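Side-chain contacts in sensor protein DivL (Caulobacter crescentus, PDB 4Q20), which is required for cell division and growth, a sensor kinase of the two-component type that phosphorylates the cell-cycle regulator CtrA: residues Val96-Gln101 against Gly153-Gln158; Gln101-Glu106 against Phe208-Gly213. One frame throughout, in Å; residues are numbered along the deposited sequence.

Interaction 1: residues Val96-Gln101 against Gly153-Gln158; sequences VLDMAQ and GKRLAQ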
ATOM      1  N   VAL A  96       7.094   7.021  -0.365  1.00 72.15           N
ATOM      2  CA  VAL A  96       7.819   6.341   0.704  1.00 73.85           C
ATOM      3  C   VAL A  96       9.148   5.803   0.168  1.00 76.35           C
ATOM      4  O   VAL A  96      10.165   5.961   0.831  1.00 77.98           O
ATOM      5  CB  VAL A  96       7.040   5.260   1.508  1.00 79.49           C
ATOM      6  CG1 VAL A  96       5.946   5.851   2.370  1.00 78.24           C
ATOM      7  CG2 VAL A  96       6.515   4.115   0.664  1.00 79.81           C
ATOM      8  N   LEU A  97       9.139   5.222  -1.033  1.00 72.35           N
ATOM      9  CA  LEU A  97      10.335   4.691  -1.686  1.00 74.44           C
ATOM     10  C   LEU A  97      11.324   5.802  -2.098  1.00 79.92           C
ATOM     11  O   LEU A  97      12.528   5.652  -1.902  1.00 83.15           O
ATOM     12  CB  LEU A  97       9.973   3.869  -2.937  1.00 73.76           C
ATOM     13  CG  LEU A  97       9.243   2.552  -2.776  1.00 78.27           C
ATOM     14  CD1 LEU A  97       8.936   1.957  -4.169  1.00 76.60           C
ATOM     15  CD2 LEU A  97      10.067   1.578  -1.953  1.00 82.09           C
ATOM     16  N   ASP A  98      10.826   6.898  -2.679  1.00 73.71           N
ATOM     17  CA  ASP A  98      11.667   8.010  -3.123  1.00 73.54           C
ATOM     18  C   ASP A  98      12.273   8.771  -1.933  1.00 76.55           C
ATOM     19  O   ASP A  98      13.450   9.132  -1.979  1.00 77.71           O
ATOM     20  CB  ASP A  98      10.880   8.936  -4.055  1.00 74.60           C
ATOM     21  CG  ASP A  98      10.583   8.316  -5.424  1.00 89.81           C
ATOM     22  OD1 ASP A  98      11.270   7.334  -5.808  1.00 94.70           O
ATOM     23  OD2 ASP A  98       9.695   8.824  -6.121  1.00 94.89           O
ATOM     24  N   MET A  99      11.499   8.959  -0.856  1.00 71.47           N
ATOM     25  CA  MET A  99      11.967   9.585   0.370  1.00 73.39           C
ATOM     26  C   MET A  99      13.092   8.760   1.043  1.00 77.98           C
ATOM     27  O   MET A  99      14.057   9.355   1.533  1.00 80.02           O
ATOM     28  CB  MET A  99      10.806   9.789   1.348  1.00 76.04           C
ATOM     29  CG  MET A  99      10.973  11.013   2.226  1.00 82.49           C
ATOM     30  SD  MET A  99      11.020  12.624   1.337  1.00 86.44           S
ATOM     31  CE  MET A  99      12.620  13.146   1.785  1.00 86.08           C
ATOM     32  N   ALA A 100      12.996   7.411   1.034  1.00 72.64           N
ATOM     33  CA  ALA A 100      14.014   6.516   1.617  1.00 74.52           C
ATOM     34  C   ALA A 100      15.322   6.600   0.810  1.00 81.05           C
ATOM     35  O   ALA A 100      16.404   6.663   1.401  1.00 84.02           O
ATOM     36  CB  ALA A 100      13.503   5.084   1.660  1.00 74.06           C
ATOM     37  N   GLN A 101      15.205   6.666  -0.534  1.00 76.46           N
ATOM     38  CA  GLN A 101      16.308   6.812  -1.493  1.00 77.92           C
ATOM     39  C   GLN A 101      17.072   8.146  -1.252  1.00 82.52           C
ATOM     40  O   GLN A 101      18.308   8.162  -1.244  1.00 84.27           O
ATOM     41  CB  GLN A 101      15.723   6.763  -2.912  1.00 77.10           C
ATOM     42  CG  GLN A 101      16.637   6.184  -3.987  1.00 94.36           C
ATOM     43  CD  GLN A 101      16.154   6.541  -5.378  1.00108.49           C
ATOM     44  OE1 GLN A 101      14.976   6.376  -5.716  1.00106.86           O
ATOM     45  NE2 GLN A 101      17.052   7.045  -6.219  1.00 91.98           N
ATOM     46  N   GLY A 153      14.073  16.012 -15.538  1.00 97.13           N
ATOM     47  CA  GLY A 153      12.709  16.014 -16.059  1.00 96.73           C
ATOM     48  C   GLY A 153      11.714  15.201 -15.261  1.00 96.82           C
ATOM     49  O   GLY A 153      10.604  15.670 -14.977  1.00 94.97           O
ATOM     50  N   LYS A 154      12.113  13.978 -14.894  1.00 91.42           N
ATOM     51  CA  LYS A 154      11.281  13.067 -14.126  1.00 88.90           C
ATOM     52  C   LYS A 154      10.977  13.649 -12.763  1.00 89.48           C
ATOM     53  O   LYS A 154       9.821  13.667 -12.352  1.00 88.68           O
ATOM     54  CB  LYS A 154      11.959  11.685 -13.984  1.00 92.65           C
ATOM     55  CG  LYS A 154      11.027  10.641 -13.384  1.00 99.05           C
ATOM     56  CD  LYS A 154      11.738   9.526 -12.654  1.00103.27           C
ATOM     57  CE  LYS A 154      10.730   8.555 -12.083  1.00 99.35           C
ATOM     58  NZ  LYS A 154      11.377   7.391 -11.429  1.00101.47           N
ATOM     59  N   ARG A 155      12.011  14.141 -12.074  1.00 84.97           N
ATOM     60  CA  ARG A 155      11.882  14.661 -10.724  1.00 82.20           C
ATOM     61  C   ARG A 155      11.117  15.965 -10.693  1.00 85.23           C
ATOM     62  O   ARG A 155      10.311  16.144  -9.782  1.00 82.52           O
ATOM     63  CB  ARG A 155      13.246  14.785 -10.027  1.00 82.86           C
ATOM     64  CG  ARG A 155      13.975  13.430  -9.867  1.00 87.33           C
ATOM     65  CD  ARG A 155      13.127  12.269  -9.316  1.00 81.88           C
ATOM     66  NE  ARG A 155      13.852  10.984  -9.372  1.00 88.01           N
ATOM     67  CZ  ARG A 155      13.397   9.852  -8.858  1.00105.65           C
ATOM     68  NH1 ARG A 155      12.223   9.819  -8.246  1.00 93.07           N
ATOM     69  NH2 ARG A 155      14.127   8.750  -8.921  1.00105.78           N
ATOM     70  N   LEU A 156      11.285  16.827 -11.714  1.00 84.44           N
ATOM     71  CA  LEU A 156      10.525  18.075 -11.807  1.00 83.75           C
ATOM     72  C   LEU A 156       9.043  17.798 -12.175  1.00 87.42           C
ATOM     73  O   LEU A 156       8.166  18.475 -11.642  1.00 85.40           O
ATOM     74  CB  LEU A 156      11.170  19.079 -12.771  1.00 86.01           C
ATOM     75  CG  LEU A 156      12.484  19.723 -12.283  1.00 89.97           C
ATOM     76  CD1 LEU A 156      13.189  20.440 -13.409  1.00 92.53           C
ATOM     77  CD2 LEU A 156      12.241  20.682 -11.095  1.00 92.36           C
ATOM     78  N   ALA A 157       8.767  16.752 -12.982  1.00 86.42           N
ATOM     79  CA  ALA A 157       7.397  16.334 -13.338  1.00 87.53           C
ATOM     80  C   ALA A 157       6.661  15.801 -12.112  1.00 89.79           C
ATOM     81  O   ALA A 157       5.485  16.101 -11.892  1.00 90.68           O
ATOM     82  CB  ALA A 157       7.427  15.271 -14.427  1.00 91.74           C
ATOM     83  N   GLN A 158       7.379  15.040 -11.299  1.00 84.71           N
ATOM     84  CA  GLN A 158       6.897  14.463 -10.051  1.00 82.46           C
ATOM     85  C   GLN A 158       6.618  15.593  -9.028  1.00 84.06           C
ATOM     86  O   GLN A 158       5.603  15.540  -8.326  1.00 83.97           O
ATOM     87  CB  GLN A 158       7.941  13.466  -9.540  1.00 83.60           C
ATOM     88  CG  GLN A 158       7.583  12.742  -8.258  1.00 95.41           C
ATOM     89  CD  GLN A 158       8.576  11.651  -7.908  1.00112.24           C
ATOM     90  OE1 GLN A 158       9.698  11.549  -8.452  1.00100.47           O
ATOM     91  NE2 GLN A 158       8.162  10.799  -6.987  1.00104.68           N
TER
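The axes of the helix bearing D98 (96-101) and of the helix start bearing R155 and Q158 (153-158) approach to 13.9 Å with their N-to-C directions at 126°, and the reach across the gap is supplied mainly by R155 and Q158. Q158, stretched out with CG anti to its own N, reaches D98 head-on: NE2 donates to OD2 of D98 at 2.6 Å, almost straight (176°) and in the amide plane, arriving close to the line of the C-O bond. R155 bends at chi2 (-47°), which carries its guanidinium to the same carboxylate; NH1 lies 3.4 Å from OD2 of D98 in a long salt bridge, the two planes nearly perpendicular. NH1 of R155 also donates to OE1 of Q158 at 3.1 Å, on a lone pair, so both ends of the amide have partners, which supports the modelled flip. NZ of K154 lies over one guanidinium face, toward the rim. L225 of helix 222-232 packs on both D98 and Q158. Linking the dimerisation helix 73-103 to the first turn of ATPase-domain helix 153-170, this partly exposed network gathers positive charge around D98 and would probably favour its ionised form.

Interaction 2: residues Gln101-Glu106 against Phe208-Gly213; sequences QIDAGE and FDRFVG
The carboxylate of D103 and the guanidinium of R210 meet edge to edge and nearly coplanar, their planes 14° apart, while the methyl CE of M99 lies over one guanidinium face, 3.5 Å from NH2 of R210. The grip is end-on and two-pronged. NH2 of R210 donates to OD1 of D103 at 2.7 Å (160°), and NH1 of R210 to OD2 of D103 at 2.9 Å (158°). Each oxygen uses its syn lone pair, and both lie within a few degrees of the guanidinium plane, as in a textbook bidentate salt bridge. The side chains come from opposite directions and together span the 12.5 Å between CA of D103 and CA of R210, most of it covered by R210, extended from CG to NE; D103, with CG beside its backbone N, leans off the last turn of helix 73-103. That turn closes in a Schellman motif, with E106 N bonded to Q101 O at 2.8 Å and G105 N to I102 O at 3.0 Å; G105 takes the positive phi. Q101 NE2 adds a bond to E106 O at 3.3 Å, sitting above the carbonyl plane, off the lone pairs. On the other side, 208-213 belongs to the F-box region of the ATPase domain; L221 of the same loop and A224 of helix 222-232 touch R210. Charge pairing thus ties the C-terminal end of a dimerisation helix to this loop. Two parallel hydrogen bonds fix the rotation of both flat groups, although the exposed setting, with water at hand, probably weakens the electrostatic gain.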
ATOM      1  N   GLN A 101      15.205   6.666  -0.534  1.00 76.46           N
ATOM      2  CA  GLN A 101      16.308   6.812  -1.493  1.00 77.92           C
ATOM      3  C   GLN A 101      17.072   8.146  -1.252  1.00 82.52           C
ATOM      4  O   GLN A 101      18.308   8.162  -1.244  1.00 84.27           O
ATOM      5  CB  GLN A 101      15.723   6.763  -2.912  1.00 77.10           C
ATOM      6  CG  GLN A 101      16.637   6.184  -3.987  1.00 94.36           C
ATOM      7  CD  GLN A 101      16.154   6.541  -5.378  1.00108.49           C
ATOM      8  OE1 GLN A 101      14.976   6.376  -5.716  1.00106.86           O
ATOM      9  NE2 GLN A 101      17.052   7.045  -6.219  1.00 91.98           N
ATOM     10  N   ILE A 102      16.321   9.243  -1.020  1.00 77.62           N
ATOM     11  CA  ILE A 102      16.832  10.580  -0.729  1.00 79.49           C
ATOM     12  C   ILE A 102      17.538  10.582   0.657  1.00 89.54           C
ATOM     13  O   ILE A 102      18.635  11.149   0.782  1.00 94.31           O
ATOM     14  CB  ILE A 102      15.676  11.636  -0.828  1.00 80.31           C
ATOM     15  CG1 ILE A 102      15.408  12.028  -2.299  1.00 78.47           C
ATOM     16  CG2 ILE A 102      15.977  12.899  -0.013  1.00 82.54           C
ATOM     17  CD1 ILE A 102      13.975  12.575  -2.611  1.00 71.33           C
ATOM     18  N   ASP A 103      16.918   9.938   1.677  1.00 85.33           N
ATOM     19  CA  ASP A 103      17.444   9.845   3.050  1.00 87.87           C
ATOM     20  C   ASP A 103      18.768   9.039   3.106  1.00 95.36           C
ATOM     21  O   ASP A 103      19.659   9.362   3.897  1.00 99.00           O
ATOM     22  CB  ASP A 103      16.389   9.232   3.995  1.00 88.02           C
ATOM     23  CG  ASP A 103      15.198  10.135   4.335  1.00 92.36           C
ATOM     24  OD1 ASP A 103      15.278  11.361   4.077  1.00 91.84           O
ATOM     25  OD2 ASP A 103      14.192   9.617   4.862  1.00 98.33           O
ATOM     26  N   ALA A 104      18.900   8.023   2.238  1.00 89.93           N
ATOM     27  CA  ALA A 104      20.100   7.201   2.111  1.00 92.04           C
ATOM     28  C   ALA A 104      21.185   7.911   1.270  1.00100.19           C
ATOM     29  O   ALA A 104      22.321   7.433   1.216  1.00103.74           O
ATOM     30  CB  ALA A 104      19.740   5.871   1.476  1.00 90.57           C
ATOM     31  N   GLY A 105      20.825   9.035   0.631  1.00 95.42           N
ATOM     32  CA  GLY A 105      21.709   9.803  -0.244  1.00 96.21           C
ATOM     33  C   GLY A 105      21.970   9.080  -1.550  1.00101.39           C
ATOM     34  O   GLY A 105      22.998   9.307  -2.188  1.00103.43           O
ATOM     35  N   GLU A 106      21.024   8.205  -1.954  1.00 97.31           N
ATOM     36  CA  GLU A 106      21.083   7.367  -3.153  1.00 96.83           C
ATOM     37  C   GLU A 106      20.328   7.977  -4.351  1.00 97.93           C
ATOM     38  O   GLU A 106      20.223   7.330  -5.392  1.00 96.92           O
ATOM     39  CB  GLU A 106      20.514   5.973  -2.850  1.00 97.82           C
ATOM     40  CG  GLU A 106      21.361   5.115  -1.921  1.00114.88           C
ATOM     41  CD  GLU A 106      20.676   3.867  -1.386  1.00141.47           C
ATOM     42  OE1 GLU A 106      19.451   3.698  -1.607  1.00140.45           O
ATOM     43  OE2 GLU A 106      21.366   3.074  -0.705  1.00137.52           O
ATOM     44  N   PHE A 208       5.855  21.623   4.891  1.00 73.85           N
ATOM     45  CA  PHE A 208       6.790  20.740   4.186  1.00 69.80           C
ATOM     46  C   PHE A 208       7.368  19.632   5.100  1.00 75.20           C
ATOM     47  O   PHE A 208       8.326  18.954   4.714  1.00 76.21           O
ATOM     48  CB  PHE A 208       7.915  21.562   3.530  1.00 69.61           C
ATOM     49  CG  PHE A 208       7.409  22.574   2.522  1.00 70.37           C
ATOM     50  CD1 PHE A 208       6.884  22.163   1.294  1.00 72.59           C
ATOM     51  CD2 PHE A 208       7.443  23.940   2.804  1.00 71.54           C
ATOM     52  CE1 PHE A 208       6.394  23.102   0.374  1.00 74.13           C
ATOM     53  CE2 PHE A 208       6.995  24.875   1.867  1.00 74.30           C
ATOM     54  CZ  PHE A 208       6.449  24.446   0.670  1.00 73.20           C
ATOM     55  N   ASP A 209       6.758  19.416   6.277  1.00 72.49           N
ATOM     56  CA  ASP A 209       7.133  18.350   7.209  1.00 73.45           C
ATOM     57  C   ASP A 209       6.394  17.083   6.843  1.00 78.06           C
ATOM     58  O   ASP A 209       5.258  17.141   6.373  1.00 79.15           O
ATOM     59  CB  ASP A 209       6.812  18.730   8.670  1.00 78.82           C
ATOM     60  CG  ASP A 209       7.471  19.985   9.239  1.00 96.49           C
ATOM     61  OD1 ASP A 209       8.234  20.669   8.491  1.00 97.97           O
ATOM     62  OD2 ASP A 209       7.232  20.288  10.428  1.00105.92           O
ATOM     63  N   ARG A 210       7.048  15.940   7.031  1.00 75.02           N
ATOM     64  CA  ARG A 210       6.534  14.607   6.746  1.00 74.84           C
ATOM     65  C   ARG A 210       5.368  14.282   7.612  1.00 84.03           C
ATOM     66  O   ARG A 210       5.462  14.422   8.840  1.00 85.68           O
ATOM     67  CB  ARG A 210       7.622  13.555   6.999  1.00 72.74           C
ATOM     68  CG  ARG A 210       8.941  13.919   6.385  1.00 79.26           C
ATOM     69  CD  ARG A 210       9.929  12.838   6.639  1.00 82.77           C
ATOM     70  NE  ARG A 210      11.239  13.199   6.111  1.00 85.62           N
ATOM     71  CZ  ARG A 210      12.115  12.309   5.671  1.00103.34           C
ATOM     72  NH1 ARG A 210      11.825  11.011   5.696  1.00 89.13           N
ATOM     73  NH2 ARG A 210      13.295  12.703   5.214  1.00 96.52           N
ATOM     74  N   PHE A 211       4.279  13.803   6.987  1.00 83.59           N
ATOM     75  CA  PHE A 211       3.060  13.366   7.674  1.00 87.59           C
ATOM     76  C   PHE A 211       2.516  14.433   8.654  1.00 97.88           C
ATOM     77  O   PHE A 211       2.187  14.112   9.809  1.00 99.81           O
ATOM     78  CB  PHE A 211       3.304  12.036   8.414  1.00 90.36           C
ATOM     79  CG  PHE A 211       3.877  10.921   7.575  1.00 89.85           C
ATOM     80  CD1 PHE A 211       3.132  10.348   6.544  1.00 92.00           C
ATOM     81  CD2 PHE A 211       5.129  10.382   7.867  1.00 88.90           C
ATOM     82  CE1 PHE A 211       3.644   9.278   5.803  1.00 91.01           C
ATOM     83  CE2 PHE A 211       5.625   9.301   7.140  1.00 89.94           C
ATOM     84  CZ  PHE A 211       4.885   8.768   6.106  1.00 88.24           C
ATOM     85  N   VAL A 212       2.425  15.700   8.170  1.00 96.63           N
ATOM     86  CA  VAL A 212       1.893  16.836   8.926  1.00 99.09           C
ATOM     87  C   VAL A 212       0.340  16.748   8.908  1.00111.87           C
ATOM     88  O   VAL A 212      -0.269  16.500   7.853  1.00109.97           O
ATOM     89  CB  VAL A 212       2.456  18.200   8.437  1.00 99.43           C
ATOM     90  CG1 VAL A 212       1.934  18.596   7.055  1.00 97.28           C
ATOM     91  CG2 VAL A 212       2.197  19.299   9.455  1.00101.41           C
ATOM     92  N   GLY A 213      -0.253  16.896  10.095  1.00117.99           N
ATOM     93  CA  GLY A 213      -1.696  16.816  10.316  1.00124.63           C
ATOM     94  C   GLY A 213      -2.499  17.950   9.706  1.00134.85           C
ATOM     95  O   GLY A 213      -2.522  19.062  10.251  1.00135.46           O
TER

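Both interactions use the C-terminal end of helix 73-103, their centres 10 Å apart, and both join it to the ATPase domain through an aspartate: interaction 1 to helix 153-170, interaction 2 to the loop 208-213. Q101 lies in both ranges but makes no contact across interaction 2; in interaction 1 it approaches R155 loosely, OE1 staying 4.1 Å from NH2 of R155. L225 of helix 222-232 touches D98, M99 and Q158 and also I102. Beside R210, F211 packs on N46, V47 and E50 of helix 26-66, which also carries Y49, the autophosphorylated tyrosine, unmodified here. Both are small surface contacts between the ATPase and helical domains, consistent with a part in holding this domain arrangement.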